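Local coordinates for UPF0255 protein frsA (Vibrio vulnificus, PDB 4I4C) that probably hydrolyses carboxylic esters, as expected of a serine esterase with an alpha/beta-hydrolase fold, at residues D208-R211 / L212-H216; T393-Q396 / G397-S401. All blocks are in the same frame, centred on the assembly; numbering follows the deposited sequence.

Contact 1 (D208-R211 / L212-H216); sequences DMWR and LFRDH
Trp210 and Arg214 cross at about a right angle, one turn apart on helix 210-217, the short helix of the beta-alpha-beta unit that runs from strand 193-199 to strand 223-226 of the alpha/beta-hydrolase fold. Arg214 can be followed outward from its CB, which sits over one face of the indole, 4.0 Å from the centroid of the Trp210 five-membered ring, as a CH-pi contact. Its CG lies 3.8 Å from Trp210 CZ2, and its CD comes to 3.4 Å from Trp210 NE1. With CG anti to the backbone N (chi1 -164°) the chain passes the indole at CZ2 and NE1, and the bend at chi3 (59°) then turns the guanidinium to its carboxylate partners. There Arg214 NE donates to Asp215 OD1 at 2.9 Å, from above the carboxylate plane, while Arg214 NH2 makes the straighter bond to Asp215 OD2, at 3.0 Å and 171°, on the syn side. This side-on grip fixes the rotation of the guanidinium. Its third nitrogen, NH1, forms a salt bridge with Glu123, which also takes a weak hydrogen bond from Trp210 NE1. Arg214 NH2 lies above one face of the Arg211 guanidinium, 3.0 Å from Arg211 NE; both atoms are donors, so this is contact without a bond, and the carboxylates probably offset the gathered charge. The indole meets Phe213 obliquely and also stacks with Phe126. On the pocket side, Met209 and Leu212 border a bound polyether, and at the helix start Met209 O accepts from Leu212 N at 2.9 Å.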
loop_
_atom_site.group_PDB
_atom_site.type_symbol
_atom_site.label_atom_id
_atom_site.label_comp_id
_atom_site.label_asym_id
_atom_site.label_seq_id
_atom_site.Cartn_x
_atom_site.Cartn_y
_atom_site.Cartn_z
ATOM N N ASP A 208 3.670 0.037 6.304
ATOM C CA ASP A 208 3.115 1.395 6.298
ATOM C C ASP A 208 1.790 1.508 7.053
ATOM O O ASP A 208 1.106 2.516 6.933
ATOM C CB ASP A 208 2.894 1.916 4.858
ATOM C CG ASP A 208 4.185 2.055 4.063
ATOM O OD1 ASP A 208 5.270 1.904 4.658
ATOM O OD2 ASP A 208 4.108 2.315 2.838
ATOM N N MET A 209 1.437 0.499 7.849
ATOM C CA MET A 209 0.099 0.454 8.459
ATOM C C MET A 209 0.098 0.224 9.965
ATOM O O MET A 209 -0.891 -0.267 10.520
ATOM C CB MET A 209 -0.746 -0.629 7.774
ATOM C CG MET A 209 -1.017 -0.330 6.307
ATOM S SD MET A 209 -1.664 -1.734 5.379
ATOM C CE MET A 209 -0.277 -2.881 5.433
ATOM N N TRP A 210 1.215 0.562 10.611
ATOM C CA TRP A 210 1.353 0.456 12.054
ATOM C C TRP A 210 0.205 1.102 12.837
ATOM O O TRP A 210 -0.259 0.543 13.819
ATOM C CB TRP A 210 2.695 1.037 12.527
ATOM C CG TRP A 210 2.715 1.212 14.003
ATOM C CD1 TRP A 210 2.685 2.387 14.691
ATOM C CD2 TRP A 210 2.727 0.170 14.984
ATOM N NE1 TRP A 210 2.695 2.142 16.046
ATOM C CE2 TRP A 210 2.717 0.788 16.251
ATOM C CE3 TRP A 210 2.757 -1.226 14.911
ATOM C CZ2 TRP A 210 2.727 0.060 17.436
ATOM C CZ3 TRP A 210 2.766 -1.951 16.097
ATOM C CH2 TRP A 210 2.750 -1.306 17.338
ATOM N N ARG A 211 -0.270 2.263 12.395
ATOM C CA ARG A 211 -1.351 2.945 13.112
ATOM C C ARG A 211 -2.710 2.257 12.942
ATOM O O ARG A 211 -3.632 2.472 13.736
ATOM C CB ARG A 211 -1.427 4.423 12.708
ATOM C CG ARG A 211 -0.134 5.183 12.999
ATOM C CD ARG A 211 -0.371 6.570 13.602
ATOM N NE ARG A 211 0.875 7.123 14.149
ATOM C CZ ARG A 211 1.007 8.340 14.677
ATOM N NH1 ARG A 211 -0.037 9.162 14.736
ATOM N NH2 ARG A 211 2.190 8.737 15.143
ATOM N N LEU A 212 -2.840 1.439 11.903
ATOM C CA LEU A 212 -4.067 0.657 11.732
ATOM C C LEU A 212 -4.207 -0.272 12.930
ATOM O O LEU A 212 -5.278 -0.362 13.536
ATOM C CB LEU A 212 -4.023 -0.155 10.445
ATOM C CG LEU A 212 -5.205 -1.083 10.223
ATOM C CD1 LEU A 212 -6.496 -0.271 10.292
ATOM C CD2 LEU A 212 -5.033 -1.758 8.868
ATOM N N PHE A 213 -3.112 -0.949 13.270
ATOM C CA PHE A 213 -3.059 -1.811 14.456
ATOM C C PHE A 213 -3.076 -1.004 15.759
ATOM O O PHE A 213 -3.894 -1.260 16.632
ATOM C CB PHE A 213 -1.812 -2.710 14.416
ATOM C CG PHE A 213 -1.578 -3.498 15.686
ATOM C CD1 PHE A 213 -2.325 -4.636 15.961
ATOM C CD2 PHE A 213 -0.609 -3.111 16.595
ATOM C CE1 PHE A 213 -2.105 -5.365 17.118
ATOM C CE2 PHE A 213 -0.390 -3.841 17.756
ATOM C CZ PHE A 213 -1.139 -4.965 18.011
ATOM N N ARG A 214 -2.179 -0.030 15.895
ATOM C CA ARG A 214 -2.009 0.669 17.179
ATOM C C ARG A 214 -3.253 1.433 17.633
ATOM O O ARG A 214 -3.626 1.386 18.800
ATOM C CB ARG A 214 -0.814 1.633 17.138
ATOM C CG ARG A 214 -0.337 2.096 18.511
ATOM C CD ARG A 214 0.574 3.339 18.378
ATOM N NE ARG A 214 -0.139 4.436 17.723
ATOM C CZ ARG A 214 0.373 5.632 17.450
ATOM N NH1 ARG A 214 1.633 5.927 17.768
ATOM N NH2 ARG A 214 -0.389 6.537 16.855
ATOM N N ASP A 215 -3.895 2.124 16.700
ATOM C CA ASP A 215 -4.959 3.050 17.053
ATOM C C ASP A 215 -6.362 2.482 16.852
ATOM O O ASP A 215 -7.344 3.121 17.236
ATOM C CB ASP A 215 -4.812 4.341 16.250
ATOM C CG ASP A 215 -3.572 5.143 16.648
ATOM O OD1 ASP A 215 -3.029 4.914 17.747
ATOM O OD2 ASP A 215 -3.146 6.011 15.862
ATOM N N HIS A 216 -6.459 1.298 16.251
ATOM C CA HIS A 216 -7.757 0.725 15.906
ATOM C C HIS A 216 -7.921 -0.756 16.265
ATOM O O HIS A 216 -8.709 -1.100 17.144
ATOM C CB HIS A 216 -8.076 0.975 14.430
ATOM C CG HIS A 216 -8.163 2.428 14.077
ATOM N ND1 HIS A 216 -7.049 3.227 13.938
ATOM C CD2 HIS A 216 -9.231 3.231 13.853
ATOM C CE1 HIS A 216 -7.424 4.457 13.639
ATOM N NE2 HIS A 216 -8.744 4.487 13.579
#

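Contact 2 (T393-Q396 / G397-S401); sequences TITQ and GYEQS
Thr393 O takes the amide hydrogen of Gly397 at an N-to-O distance of 3.3 Å, the first i-to-i+4 bond of helix 394-413. Thr393 is also the N-cap: its OG1 accepts from Gln396 N at 3.0 Å, occupying one of the amides that a helix leaves without a backbone partner in its first turn. Next comes Ile394. Its methyl CG2 lies over one face of the phenol of Tyr398, 3.9 Å from the ring centroid and only 18° off the normal, a clear CH-pi contact. The first torsion explains it: CG1 is beside the backbone N (chi1 -71°), which leaves CG2 anti to that N and directed along the helix to the tyrosine. The two residues are tied by backbone as well, Tyr398 N to Ile394 O, at 2.8 Å. Thr395 runs alongside Glu399, its CG2 3.9 Å from Glu399 OE1. Gln396 and Gln400 cross at an angle instead: CG of Gln396 is 3.6 Å from Gln400 NE2, and their amides stand nearly perpendicular (85°). Each amide has its own polar partner, Gln396 OE1 taking a bond from Lys392 N and Gln400 NE2 giving a weak one to Ser390 O. One turn after Gly397, Ser401 doubles its backbone bond, its OG reaching Gly397 O at 2.8 Å while its N approaches the same oxygen from the opposite face of the carbonyl plane. Tyr398 also stacks with Trp59, and both rings line the pocket that holds the polyether. The whole is a threonine-capped helix start, here on the helix that follows strand 385-389 and borders that pocket.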
loop_
_atom_site.group_PDB
_atom_site.type_symbol
_atom_site.label_atom_id
_atom_site.label_comp_id
_atom_site.label_asym_id
_atom_site.label_seq_id
_atom_site.Cartn_x
_atom_site.Cartn_y
_atom_site.Cartn_z
ATOM N N THR A 393 -13.512 17.155 4.376
ATOM C CA THR A 393 -12.078 16.970 4.165
ATOM C C THR A 393 -11.760 15.525 3.826
ATOM O O THR A 393 -12.548 14.623 4.109
ATOM C CB THR A 393 -11.255 17.374 5.409
ATOM O OG1 THR A 393 -11.459 16.425 6.465
ATOM C CG2 THR A 393 -11.655 18.758 5.901
ATOM N N ILE A 394 -10.592 15.296 3.240
ATOM C CA ILE A 394 -10.172 13.938 2.920
ATOM C C ILE A 394 -9.884 13.156 4.202
ATOM O O ILE A 394 -10.231 11.973 4.311
ATOM C CB ILE A 394 -8.949 13.894 1.960
ATOM C CG1 ILE A 394 -9.342 14.327 0.553
ATOM C CG2 ILE A 394 -8.360 12.514 1.912
ATOM C CD1 ILE A 394 -9.494 15.844 0.387
ATOM N N THR A 395 -9.281 13.826 5.184
ATOM C CA THR A 395 -8.965 13.170 6.456
ATOM C C THR A 395 -10.223 12.664 7.140
ATOM O O THR A 395 -10.252 11.574 7.726
ATOM C CB THR A 395 -8.265 14.127 7.421
ATOM O OG1 THR A 395 -7.087 14.636 6.800
ATOM C CG2 THR A 395 -7.904 13.404 8.706
ATOM N N GLN A 396 -11.271 13.467 7.083
ATOM C CA GLN A 396 -12.533 13.049 7.669
ATOM C C GLN A 396 -13.085 11.803 6.959
ATOM O O GLN A 396 -13.617 10.890 7.604
ATOM C CB GLN A 396 -13.533 14.196 7.634
ATOM C CG GLN A 396 -14.914 13.803 8.061
ATOM C CD GLN A 396 -15.908 14.908 7.816
ATOM O OE1 GLN A 396 -15.771 15.686 6.867
ATOM N NE2 GLN A 396 -16.907 14.998 8.672
ATOM N N GLY A 397 -12.938 11.776 5.637
ATOM C CA GLY A 397 -13.302 10.621 4.834
ATOM C C GLY A 397 -12.513 9.388 5.220
ATOM O O GLY A 397 -13.078 8.313 5.410
ATOM N N TYR A 398 -11.198 9.537 5.361
ATOM C CA TYR A 398 -10.373 8.418 5.811
ATOM C C TYR A 398 -10.836 7.928 7.177
ATOM O O TYR A 398 -11.016 6.721 7.397
ATOM C CB TYR A 398 -8.889 8.814 5.900
ATOM C CG TYR A 398 -8.145 8.944 4.578
ATOM C CD1 TYR A 398 -8.627 8.354 3.412
ATOM C CD2 TYR A 398 -6.938 9.647 4.508
ATOM C CE1 TYR A 398 -7.935 8.474 2.203
ATOM C CE2 TYR A 398 -6.240 9.775 3.306
ATOM C CZ TYR A 398 -6.742 9.182 2.161
ATOM O OH TYR A 398 -6.059 9.306 0.972
ATOM N N GLU A 399 -11.032 8.868 8.100
ATOM C CA GLU A 399 -11.379 8.510 9.471
ATOM C C GLU A 399 -12.773 7.875 9.610
ATOM O O GLU A 399 -12.924 6.909 10.356
ATOM C CB GLU A 399 -11.136 9.679 10.431
ATOM C CG GLU A 399 -9.629 9.968 10.576
ATOM C CD GLU A 399 -9.279 11.018 11.623
ATOM O OE1 GLU A 399 -8.065 11.207 11.880
ATOM O OE2 GLU A 399 -10.200 11.655 12.182
ATOM N N GLN A 400 -13.764 8.394 8.882
ATOM C CA GLN A 400 -15.079 7.746 8.798
ATOM C C GLN A 400 -14.950 6.328 8.275
ATOM O O GLN A 400 -15.522 5.400 8.842
ATOM C CB GLN A 400 -15.999 8.474 7.819
ATOM C CG GLN A 400 -16.627 9.776 8.275
ATOM C CD GLN A 400 -17.562 10.339 7.206
ATOM O OE1 GLN A 400 -18.146 9.585 6.424
ATOM N NE2 GLN A 400 -17.689 11.662 7.157
ATOM N N SER A 401 -14.218 6.173 7.171
ATOM C CA SER A 401 -14.059 4.876 6.512
ATOM C C SER A 401 -13.525 3.845 7.484
ATOM O O SER A 401 -14.025 2.717 7.580
ATOM C CB SER A 401 -13.089 5.008 5.339
ATOM O OG SER A 401 -13.660 5.789 4.307
#

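How the contacts relate
Both contacts lie in the opening turns of a helix, and they share one site: Met209 and Leu212 of contact 1 and Tyr398 of contact 2 line the same polyether pocket, though the nearest atoms of the two contacts stay about 6 Å apart. Contact 1 is partly buried, with a ring cluster and a network of charges along helix 210-217 that Glu123 joins from outside. Contact 2 lies nearer the surface; neutral side chains and one CH-pi pair dominate, and its start is capped by a threonine hydroxyl, whereas Met209 holds that position in contact 1. The two helices do meet: His216 of contact 1 packs on Leu402 and Ile406, just beyond contact 2 on helix 394-413.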